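Local coordinates for chlamydomonas reinhardtii THB1 (PDB 6CII), which binds one heme b per subunit and, as a group I truncated hemoglobin, probably binds oxygen at the heme iron, at residues 9-14 and 18-23; 25-30 and 51-56; 99-104 and 113-118. All blocks are in the same frame, centred on the assembly; numbering follows the deposited sequence.

Contact 1. Residues 9-14 and 18-23; sequences SLYSRM and AAVEKA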
loop_
_atom_site.group_PDB
_atom_site.type_symbol
_atom_site.label_atom_id
_atom_site.label_comp_id
_atom_site.label_asym_id
_atom_site.label_seq_id
_atom_site.Cartn_x
_atom_site.Cartn_y
_atom_site.Cartn_z
ATOM N N SER A 9 0.466 -2.644 18.232
ATOM C CA SER A 9 -0.131 -2.455 16.921
ATOM C C SER A 9 0.451 -3.441 15.930
ATOM O O SER A 9 1.537 -4.002 16.119
ATOM C CB SER A 9 0.125 -1.044 16.389
ATOM O OG SER A 9 1.519 -0.844 16.185
ATOM N N LEU A 10 -0.298 -3.645 14.845
ATOM C CA LEU A 10 0.191 -4.483 13.756
ATOM C C LEU A 10 1.505 -3.945 13.229
ATOM O O LEU A 10 2.462 -4.690 13.033
ATOM C CB LEU A 10 -0.844 -4.535 12.641
ATOM C CG LEU A 10 -0.358 -5.183 11.343
ATOM C CD1 LEU A 10 -0.055 -6.675 11.562
ATOM C CD2 LEU A 10 -1.384 -4.974 10.212
ATOM N N TYR A 11 1.557 -2.632 13.006
ATOM C CA TYR A 11 2.784 -1.953 12.609
ATOM C C TYR A 11 3.962 -2.332 13.489
ATOM O O TYR A 11 5.005 -2.753 12.990
ATOM C CB TYR A 11 2.534 -0.457 12.688
ATOM C CG TYR A 11 3.714 0.429 12.377
ATOM C CD1 TYR A 11 4.425 1.054 13.414
ATOM C CD2 TYR A 11 4.077 0.695 11.067
ATOM C CE1 TYR A 11 5.479 1.915 13.124
ATOM C CE2 TYR A 11 5.131 1.561 10.766
ATOM C CZ TYR A 11 5.825 2.154 11.806
ATOM O OH TYR A 11 6.845 3.045 11.550
ATOM N N SER A 12 3.821 -2.174 14.814
ATOM C CA SER A 12 4.938 -2.500 15.690
ATOM C C SER A 12 5.276 -3.980 15.634
ATOM O O SER A 12 6.461 -4.349 15.602
ATOM C CB SER A 12 4.629 -2.062 17.117
ATOM O OG SER A 12 4.488 -0.663 17.108
ATOM N N ARG A 13 4.253 -4.840 15.601
ATOM C CA ARG A 13 4.481 -6.284 15.640
ATOM C C ARG A 13 5.163 -6.784 14.378
ATOM O O ARG A 13 5.910 -7.769 14.417
ATOM C CB ARG A 13 3.157 -6.991 15.869
ATOM C CG ARG A 13 2.612 -6.783 17.310
ATOM C CD ARG A 13 1.260 -7.467 17.572
ATOM N NE ARG A 13 0.131 -6.788 16.938
ATOM C CZ ARG A 13 -0.604 -7.327 15.964
ATOM N NH1 ARG A 13 -0.336 -8.553 15.546
ATOM N NH2 ARG A 13 -1.617 -6.666 15.428
ATOM N N MET A 14 4.923 -6.122 13.251
ATOM C CA MET A 14 5.570 -6.579 12.033
ATOM C C MET A 14 6.988 -6.042 11.889
ATOM O O MET A 14 7.666 -6.391 10.917
ATOM C CB MET A 14 4.707 -6.218 10.809
ATOM C CG MET A 14 4.561 -4.736 10.509
ATOM S SD MET A 14 3.216 -4.380 9.322
ATOM C CE MET A 14 3.352 -5.806 8.226
ATOM N N ALA A 18 11.334 0.082 9.878
ATOM C CA ALA A 18 12.244 -0.603 8.959
ATOM C C ALA A 18 11.490 -1.578 8.060
ATOM O O ALA A 18 11.764 -1.665 6.856
ATOM C CB ALA A 18 13.319 -1.351 9.734
ATOM N N ALA A 19 10.550 -2.324 8.641
ATOM C CA ALA A 19 9.782 -3.320 7.888
ATOM C C ALA A 19 8.876 -2.657 6.850
ATOM O O ALA A 19 8.801 -3.109 5.694
ATOM C CB ALA A 19 8.946 -4.174 8.849
ATOM N N VAL A 20 8.141 -1.603 7.250
ATOM C CA VAL A 20 7.235 -0.969 6.300
ATOM C C VAL A 20 8.016 -0.284 5.182
ATOM O O VAL A 20 7.659 -0.389 4.007
ATOM C CB VAL A 20 6.278 0.011 7.006
ATOM C CG1 VAL A 20 5.398 0.750 5.968
ATOM C CG2 VAL A 20 5.397 -0.759 7.983
ATOM N N GLU A 21 9.105 0.411 5.524
ATOM C CA GLU A 21 9.876 1.074 4.481
ATOM C C GLU A 21 10.443 0.068 3.485
ATOM O O GLU A 21 10.372 0.298 2.274
ATOM C CB GLU A 21 10.970 1.933 5.103
ATOM C CG GLU A 21 10.370 3.092 5.914
ATOM C CD GLU A 21 11.341 4.221 6.182
ATOM O OE1 GLU A 21 12.560 3.960 6.265
ATOM O OE2 GLU A 21 10.876 5.372 6.316
ATOM N N LYS A 22 10.985 -1.057 3.969
ATOM C CA LYS A 22 11.485 -2.088 3.068
ATOM C C LYS A 22 10.357 -2.652 2.210
ATOM O O LYS A 22 10.518 -2.826 0.995
ATOM C CB LYS A 22 12.167 -3.204 3.872
ATOM C CG LYS A 22 12.680 -4.377 3.030
ATOM C CD LYS A 22 13.793 -3.945 2.112
ATOM C CE LYS A 22 14.539 -5.172 1.563
ATOM N NZ LYS A 22 15.599 -4.727 0.626
ATOM N N ALA A 23 9.203 -2.930 2.820
ATOM C CA ALA A 23 8.110 -3.508 2.046
ATOM C C ALA A 23 7.672 -2.557 0.945
ATOM O O ALA A 23 7.477 -2.977 -0.196
ATOM C CB ALA A 23 6.931 -3.856 2.957
#
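The ring of Tyr-11 and the isopropyl group of Val-20 meet at about a right angle where the short helix 10-13 turns into helix 16-33, the A-B corner of this 2-on-2 truncated hemoglobin. Tyr-11 sits in a one-turn helix, with CG anti to the backbone N (chi1 177°), and this brings its ring round toward the longer helix. CB and CG stay clear of the other segment, and the CD2-CE2 side of the ring makes the approach, obliquely to its plane. CD2 of Tyr-11 is 3.7 Å from CG2 of Val-20, and Tyr-11 CE2 comes slightly nearer to the same methyl, at 3.6 Å. CZ and OH then run on past Val-20, so the methyl meets the middle of the side chain. A single branch of Val-20 makes this contact: CG2 lies beside the backbone N, while CG1 is anti to it. Further along the short segment, the carbonyl O of Met-14 lies 3.3 Å from CB of Ala-19, and the Met-14 thioether adds a looser apolar touch, SD to Val-20 CG2 4.4 Å.

Helix 46-60 backs the joint, since Tyr-11 also touches Thr-58, and Val-20 packs on both Met-57 and Thr-58. Behind the short helix lies helix 108-126, where Leu-10 packs on Ala-114 and Ile-117 and Arg-13 forms a salt bridge with Glu-113. The start of the short helix is fixed by an N-cap at Ser-9: the amide N of Ser-12 donates to Ser-9 OG over 3.0 Å, nearly straight at 166°.

Contact 2. Residues 25-30 and 51-56; sequences DVFYER and RKQVAF. With HEM (protoporphyrin IX containing Fe), chain B; CYN (cyanide ion), chain C.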
loop_
_atom_site.group_PDB
_atom_site.type_symbol
_atom_site.label_atom_id
_atom_site.label_comp_id
_atom_site.label_asym_id
_atom_site.label_seq_id
_atom_site.Cartn_x
_atom_site.Cartn_y
_atom_site.Cartn_z
ATOM N N ASP A 25 9.478 -0.264 -0.499
ATOM C CA ASP A 25 10.517 -0.187 -1.515
ATOM C C ASP A 25 10.417 -1.365 -2.490
ATOM O O ASP A 25 10.462 -1.174 -3.714
ATOM C CB ASP A 25 11.877 -0.125 -0.820
ATOM C CG ASP A 25 12.983 0.317 -1.730
ATOM O OD1 ASP A 25 12.754 1.178 -2.603
ATOM O OD2 ASP A 25 14.106 -0.191 -1.560
ATOM N N VAL A 26 10.269 -2.586 -1.961
ATOM C CA VAL A 26 10.185 -3.787 -2.806
ATOM C C VAL A 26 8.914 -3.754 -3.643
ATOM O O VAL A 26 8.917 -4.054 -4.838
ATOM C CB VAL A 26 10.225 -5.067 -1.942
ATOM C CG1 VAL A 26 9.900 -6.308 -2.829
ATOM C CG2 VAL A 26 11.576 -5.221 -1.261
ATOM N N PHE A 27 7.802 -3.423 -2.988
ATOM C CA PHE A 27 6.498 -3.273 -3.622
ATOM C C PHE A 27 6.575 -2.399 -4.869
ATOM O O PHE A 27 6.138 -2.809 -5.949
ATOM C CB PHE A 27 5.587 -2.711 -2.528
ATOM C CG PHE A 27 4.240 -2.242 -2.949
ATOM C CD1 PHE A 27 3.213 -3.140 -3.220
ATOM C CD2 PHE A 27 3.955 -0.887 -2.896
ATOM C CE1 PHE A 27 1.939 -2.701 -3.489
ATOM C CE2 PHE A 27 2.684 -0.415 -3.189
ATOM C CZ PHE A 27 1.655 -1.326 -3.480
ATOM N N TYR A 28 7.240 -1.234 -4.772
ATOM C CA TYR A 28 7.303 -0.386 -5.948
ATOM C C TYR A 28 8.345 -0.852 -6.962
ATOM O O TYR A 28 8.219 -0.514 -8.136
ATOM C CB TYR A 28 7.557 1.078 -5.558
ATOM C CG TYR A 28 6.245 1.728 -5.131
ATOM C CD1 TYR A 28 5.149 1.748 -5.995
ATOM C CD2 TYR A 28 6.105 2.270 -3.885
ATOM C CE1 TYR A 28 3.946 2.301 -5.607
ATOM C CE2 TYR A 28 4.907 2.846 -3.492
ATOM C CZ TYR A 28 3.847 2.851 -4.355
ATOM O OH TYR A 28 2.689 3.389 -3.913
ATOM N N GLU A 29 9.397 -1.578 -6.552
ATOM C CA GLU A 29 10.265 -2.177 -7.570
ATOM C C GLU A 29 9.510 -3.209 -8.403
ATOM O O GLU A 29 9.699 -3.275 -9.627
ATOM C CB GLU A 29 11.523 -2.794 -6.938
ATOM C CG GLU A 29 12.473 -1.727 -6.329
ATOM C CD GLU A 29 13.028 -0.677 -7.330
ATOM O OE1 GLU A 29 12.845 -0.809 -8.544
ATOM O OE2 GLU A 29 13.642 0.310 -6.885
ATOM N N ARG A 30 8.636 -4.006 -7.767
ATOM C CA ARG A 30 7.796 -4.944 -8.517
ATOM C C ARG A 30 6.787 -4.203 -9.382
ATOM O O ARG A 30 6.496 -4.618 -10.502
ATOM C CB ARG A 30 7.046 -5.883 -7.560
ATOM C CG ARG A 30 7.934 -6.719 -6.671
ATOM C CD ARG A 30 7.101 -7.484 -5.640
ATOM N NE ARG A 30 6.110 -8.368 -6.263
ATOM C CZ ARG A 30 6.160 -9.695 -6.279
ATOM N NH1 ARG A 30 7.162 -10.347 -5.702
ATOM N NH2 ARG A 30 5.185 -10.378 -6.874
ATOM N N ARG A 51 7.423 7.679 -0.068
ATOM C CA ARG A 51 7.184 8.318 1.222
ATOM C C ARG A 51 5.689 8.388 1.529
ATOM O O ARG A 51 5.275 8.156 2.670
ATOM C CB ARG A 51 7.812 9.718 1.256
ATOM C CG ARG A 51 7.331 10.548 2.435
ATOM C CD ARG A 51 8.064 11.877 2.547
ATOM N NE ARG A 51 9.463 11.685 2.926
ATOM C CZ ARG A 51 9.874 11.453 4.170
ATOM N NH1 ARG A 51 8.994 11.380 5.157
ATOM N NH2 ARG A 51 11.165 11.291 4.425
ATOM N N LYS A 52 4.862 8.702 0.525
ATOM C CA LYS A 52 3.430 8.773 0.776
ATOM C C LYS A 52 2.874 7.413 1.142
ATOM O O LYS A 52 2.028 7.302 2.038
ATOM C CB LYS A 52 2.709 9.316 -0.449
ATOM C CG LYS A 52 2.975 10.792 -0.674
ATOM C CD LYS A 52 2.359 11.150 -2.009
ATOM C CE LYS A 52 2.251 12.626 -2.262
ATOM N NZ LYS A 52 1.635 12.770 -3.618
ATOM N N GLN A 53 3.344 6.363 0.465
ATOM C CA GLN A 53 2.809 5.040 0.757
ATOM C C GLN A 53 3.246 4.568 2.136
ATOM O O GLN A 53 2.456 3.955 2.857
ATOM C CB GLN A 53 3.241 4.046 -0.341
ATOM C CG GLN A 53 2.535 2.683 -0.238
ATOM C CD GLN A 53 1.027 2.795 -0.449
ATOM O OE1 GLN A 53 0.232 2.870 0.491
ATOM N NE2 GLN A 53 0.634 2.786 -1.698
ATOM N N VAL A 54 4.495 4.837 2.519
ATOM C CA VAL A 54 4.918 4.506 3.871
ATOM C C VAL A 54 4.005 5.193 4.881
ATOM O O VAL A 54 3.548 4.565 5.842
ATOM C CB VAL A 54 6.393 4.874 4.104
ATOM C CG1 VAL A 54 6.736 4.701 5.590
ATOM C CG2 VAL A 54 7.289 3.979 3.253
ATOM N N ALA A 55 3.698 6.483 4.658
ATOM C CA ALA A 55 2.879 7.214 5.628
ATOM C C ALA A 55 1.488 6.614 5.730
ATOM O O ALA A 55 0.941 6.453 6.839
ATOM C CB ALA A 55 2.810 8.704 5.247
ATOM N N PHE A 56 0.915 6.228 4.588
ATOM C CA PHE A 56 -0.423 5.653 4.601
ATOM C C PHE A 56 -0.428 4.304 5.288
ATOM O O PHE A 56 -1.271 4.034 6.151
ATOM C CB PHE A 56 -0.982 5.501 3.191
ATOM C CG PHE A 56 -2.342 4.873 3.192
ATOM C CD1 PHE A 56 -3.445 5.602 3.591
ATOM C CD2 PHE A 56 -2.512 3.532 2.862
ATOM C CE1 PHE A 56 -4.717 5.008 3.641
ATOM C CE2 PHE A 56 -3.776 2.943 2.918
ATOM C CZ PHE A 56 -4.861 3.686 3.303
HETATM C CHA HEM B . -1.368 7.546 -5.137
HETATM C CHB HEM B . -2.487 4.209 -1.739
HETATM C CHC HEM B . -4.118 1.211 -5.301
HETATM C CHD HEM B . -2.060 4.207 -8.655
HETATM C C1A HEM B . -1.572 6.889 -3.947
HETATM C C2A HEM B . -1.255 7.440 -2.651
HETATM C C3A HEM B . -1.551 6.524 -1.731
HETATM C C4A HEM B . -2.055 5.348 -2.376
HETATM C CMA HEM B . -1.399 6.613 -0.196
HETATM C CAA HEM B . -0.692 8.866 -2.454
HETATM C CBA HEM B . -1.889 9.827 -2.405
HETATM C CGA HEM B . -1.427 11.199 -2.009
HETATM O O1A HEM B . -1.380 11.462 -0.784
HETATM O O2A HEM B . -1.089 12.005 -2.912
HETATM C C1B HEM B . -2.993 3.126 -2.440
HETATM C C2B HEM B . -3.389 1.891 -1.826
HETATM C C3B HEM B . -3.830 1.057 -2.769
HETATM C C4B HEM B . -3.738 1.725 -4.057
HETATM C CMB HEM B . -3.309 1.615 -0.310
HETATM C CAB HEM B . -4.342 -0.361 -2.456
HETATM C CBB HEM B . -4.320 -1.343 -3.349
HETATM C C1C HEM B . -3.686 1.785 -6.487
HETATM C C2C HEM B . -3.901 1.247 -7.817
HETATM C C3C HEM B . -3.344 2.082 -8.717
HETATM C C4C HEM B . -2.718 3.172 -8.008
HETATM C CMC HEM B . -4.698 -0.056 -8.069
HETATM C CAC HEM B . -3.273 1.973 -10.266
HETATM C CBC HEM B . -2.942 0.804 -10.793
HETATM C C1D HEM B . -1.670 5.329 -7.929
HETATM C C2D HEM B . -0.990 6.436 -8.532
HETATM C C3D HEM B . -0.788 7.380 -7.586
HETATM C C4D HEM B . -1.347 6.899 -6.352
HETATM C CMD HEM B . -0.561 6.489 -10.016
HETATM C CAD HEM B . -0.083 8.731 -7.799
HETATM C CBD HEM B . -1.043 9.699 -8.492
HETATM C CGD HEM B . -0.341 11.019 -8.731
HETATM O O1D HEM B . -0.385 11.519 -9.884
HETATM O O2D HEM B . 0.252 11.570 -7.768
HETATM N NA HEM B . -2.064 5.613 -3.724
HETATM N NB HEM B . -3.208 2.988 -3.818
HETATM N NC HEM B . -2.986 2.990 -6.644
HETATM N ND HEM B . -1.872 5.637 -6.582
HETATM FE FE HEM B . -2.524 4.338 -5.179
HETATM C C CYN C . -0.752 3.351 -5.164
HETATM N N CYN C . 0.342 3.056 -5.034
#
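The hydroxyl of Tyr-28 is held by three partners. Tyr-28 OH donates to the cyanide N over a short 2.6 Å and accepts from NE2 of Gln-53 at 3.1 Å, with an N-H...O angle of 158°; NE2 of Gln-49 is the third. Being an acceptor for an amide would probably make the phenol a stronger donor to the ligand. Cyanide N and Gln-53 CB both lie at the edge of the Tyr-28 ring, close to its plane, while CD2 of Phe-27 sits over the centre of one face. Gln-53 starts with CG anti to its backbone N and then bends (chi2 64°), which swings its amide in above the porphyrin, to within 24° of the Tyr-28 ring plane. There Gln-53 NE2 is 3.4 Å from the methine carbon CHB of the heme. The cyanide carbon lies 2.0 Å from the iron, which His-76 serves as axial ligand. Lys-52, seen covalently bound to heme in another structure of this protein, here extends to the heme rim, where Lys-52 NZ donates to propionate atom O2A at 2.9 Å. Tyrosine from helix 16-33 and glutamines from helix 46-60, gathered round an iron-bound ligand, make the distal pocket of a group I truncated hemoglobin.

Contact 3. Residues 99-104 and 113-118; sequences STLQEL and EAMAIV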
loop_
_atom_site.group_PDB
_atom_site.type_symbol
_atom_site.label_atom_id
_atom_site.label_comp_id
_atom_site.label_asym_id
_atom_site.label_seq_id
_atom_site.Cartn_x
_atom_site.Cartn_y
_atom_site.Cartn_z
ATOM N N SER A 99 2.831 -10.737 -1.795
ATOM C CA SER A 99 4.071 -11.433 -2.150
ATOM C C SER A 99 5.289 -10.771 -1.525
ATOM O O SER A 99 6.238 -11.454 -1.122
ATOM C CB SER A 99 4.221 -11.474 -3.672
ATOM O OG SER A 99 3.272 -12.373 -4.236
ATOM N N THR A 100 5.293 -9.431 -1.463
ATOM C CA THR A 100 6.389 -8.718 -0.811
ATOM C C THR A 100 6.482 -9.079 0.661
ATOM O O THR A 100 7.577 -9.332 1.189
ATOM C CB THR A 100 6.184 -7.214 -0.959
ATOM O OG1 THR A 100 6.284 -6.847 -2.341
ATOM C CG2 THR A 100 7.187 -6.443 -0.105
ATOM N N LEU A 101 5.339 -9.048 1.359
ATOM C CA LEU A 101 5.363 -9.347 2.786
ATOM C C LEU A 101 5.802 -10.783 3.024
ATOM O O LEU A 101 6.540 -11.068 3.976
ATOM C CB LEU A 101 3.985 -9.091 3.376
ATOM C CG LEU A 101 3.555 -7.628 3.393
ATOM C CD1 LEU A 101 2.126 -7.541 3.972
ATOM C CD2 LEU A 101 4.527 -6.754 4.171
ATOM N N GLN A 102 5.394 -11.687 2.131
ATOM C CA GLN A 102 5.802 -13.082 2.236
ATOM C C GLN A 102 7.308 -13.214 2.083
ATOM O O GLN A 102 7.974 -13.885 2.879
ATOM C CB GLN A 102 5.073 -13.905 1.169
ATOM C CG GLN A 102 5.496 -15.363 1.126
ATOM C CD GLN A 102 5.127 -16.135 2.385
ATOM O OE1 GLN A 102 4.196 -15.771 3.110
ATOM N NE2 GLN A 102 5.862 -17.212 2.650
ATOM N N GLU A 103 7.865 -12.554 1.070
ATOM C CA GLU A 103 9.299 -12.652 0.822
ATOM C C GLU A 103 10.103 -12.090 1.975
ATOM O O GLU A 103 11.189 -12.603 2.293
ATOM C CB GLU A 103 9.670 -11.907 -0.456
ATOM C CG GLU A 103 11.006 -12.358 -0.984
ATOM C CD GLU A 103 11.495 -11.469 -2.082
ATOM O OE1 GLU A 103 10.950 -10.358 -2.192
ATOM O OE2 GLU A 103 12.405 -11.885 -2.827
ATOM N N LEU A 104 9.589 -11.054 2.623
ATOM C CA LEU A 104 10.292 -10.440 3.729
ATOM C C LEU A 104 10.112 -11.194 5.032
ATOM O O LEU A 104 10.656 -10.763 6.053
ATOM C CB LEU A 104 9.836 -8.990 3.863
ATOM C CG LEU A 104 10.210 -8.194 2.596
ATOM C CD1 LEU A 104 9.719 -6.749 2.680
ATOM C CD2 LEU A 104 11.725 -8.267 2.297
ATOM N N GLU A 113 -3.547 -10.079 8.522
ATOM C CA GLU A 113 -4.125 -8.861 9.075
ATOM C C GLU A 113 -3.840 -7.676 8.162
ATOM O O GLU A 113 -4.735 -6.885 7.840
ATOM C CB GLU A 113 -3.570 -8.598 10.473
ATOM C CG GLU A 113 -4.291 -7.410 11.104
ATOM C CD GLU A 113 -3.964 -7.199 12.574
ATOM O OE1 GLU A 113 -3.239 -8.029 13.156
ATOM O OE2 GLU A 113 -4.454 -6.193 13.130
ATOM N N ALA A 114 -2.573 -7.527 7.765
ATOM C CA ALA A 114 -2.193 -6.412 6.905
ATOM C C ALA A 114 -2.981 -6.448 5.612
ATOM O O ALA A 114 -3.491 -5.419 5.144
ATOM C CB ALA A 114 -0.681 -6.463 6.631
ATOM N N MET A 115 -3.130 -7.634 5.034
ATOM C CA MET A 115 -3.781 -7.683 3.736
ATOM C C MET A 115 -5.280 -7.472 3.869
ATOM O O MET A 115 -5.911 -6.953 2.943
ATOM C CB MET A 115 -3.460 -9.006 3.039
ATOM C CG MET A 115 -2.003 -9.142 2.622
ATOM S SD MET A 115 -1.277 -7.742 1.721
ATOM C CE MET A 115 -2.492 -7.560 0.396
ATOM N N ALA A 116 -5.870 -7.831 5.013
ATOM C CA ALA A 116 -7.281 -7.502 5.210
ATOM C C ALA A 116 -7.482 -6.003 5.355
ATOM O O ALA A 116 -8.495 -5.457 4.898
ATOM C CB ALA A 116 -7.813 -8.231 6.434
ATOM N N ILE A 117 -6.543 -5.332 6.015
ATOM C CA ILE A 117 -6.591 -3.878 6.109
ATOM C C ILE A 117 -6.459 -3.247 4.724
ATOM O O ILE A 117 -7.207 -2.324 4.374
ATOM C CB ILE A 117 -5.507 -3.369 7.076
ATOM C CG1 ILE A 117 -5.818 -3.786 8.503
ATOM C CG2 ILE A 117 -5.385 -1.850 6.968
ATOM C CD1 ILE A 117 -4.671 -3.571 9.451
ATOM N N VAL A 118 -5.528 -3.743 3.906
ATOM C CA VAL A 118 -5.468 -3.261 2.529
ATOM C C VAL A 118 -6.782 -3.532 1.802
ATOM O O VAL A 118 -7.265 -2.698 1.027
ATOM C CB VAL A 118 -4.270 -3.882 1.798
ATOM C CG1 VAL A 118 -4.304 -3.500 0.305
ATOM C CG2 VAL A 118 -3.004 -3.427 2.456
#
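No ring, amide or carboxylate enters where Leu-101 meets Ala-114 and Met-115; the contact has no flat faces to stack and is made of methyl groups and a thioether. It belongs to the pair formed by helices 87-103 and 108-126, the G and H helices of the 2-on-2 globin fold, which follow each other in the chain as a helical hairpin. The closest backbones are those of Leu-101 and Ala-114, whose CA atoms stand 9.1 Å apart, a gap filled by the Leu-101 side chain from one helix and by Ala-114 and Met-115 from the other.

The Leu-101 side chain sets off toward the other helix. Its CD1 continues the line of the side chain away from CA (chi2 178°), and so one methyl serves both neighbours on the facing helix. CB of Ala-114 is 4.0 Å from Leu-101 CD1. Met-115 is different in shape: its chain bends at chi2 and again at chi3, laying the thioether against helix 87-103, where it also packs on Ala-94, Leu-97 and Asp-98. These distances describe ordinary apolar packing.

Other parts of the fold close round the hairpin. Val-106 of the connecting turn touches Leu-101, and Phe-61 lies against Ala-114. The bend in Met-115 leaves its sulfur beside the leucine, with Met-115 SD 4.1 Å from Leu-101 CD1.

How the contacts relate
The three contacts come in series along the chain, 9-14 with 18-23 first and 99-104 with 113-118 last, and their centres lie 10 to 13 Å apart. Contacts 1 and 2 share helix 16-33 and touch through Val-20 and Val-54, so the helix that packs at the A-B corner goes on to supply the distal tyrosine. Contact 3 rests on that helix: Thr-100 packs against both Ala-23 and Val-26, and Ser-99 against Arg-30. It also adjoins the short helix 10-13 of contact 1. Contact 2, with the heme, lies within the B-E layer and contact 3 within the G-H layer of the 2-on-2 fold; this packing of Thr-100 and Ser-99 joins the two.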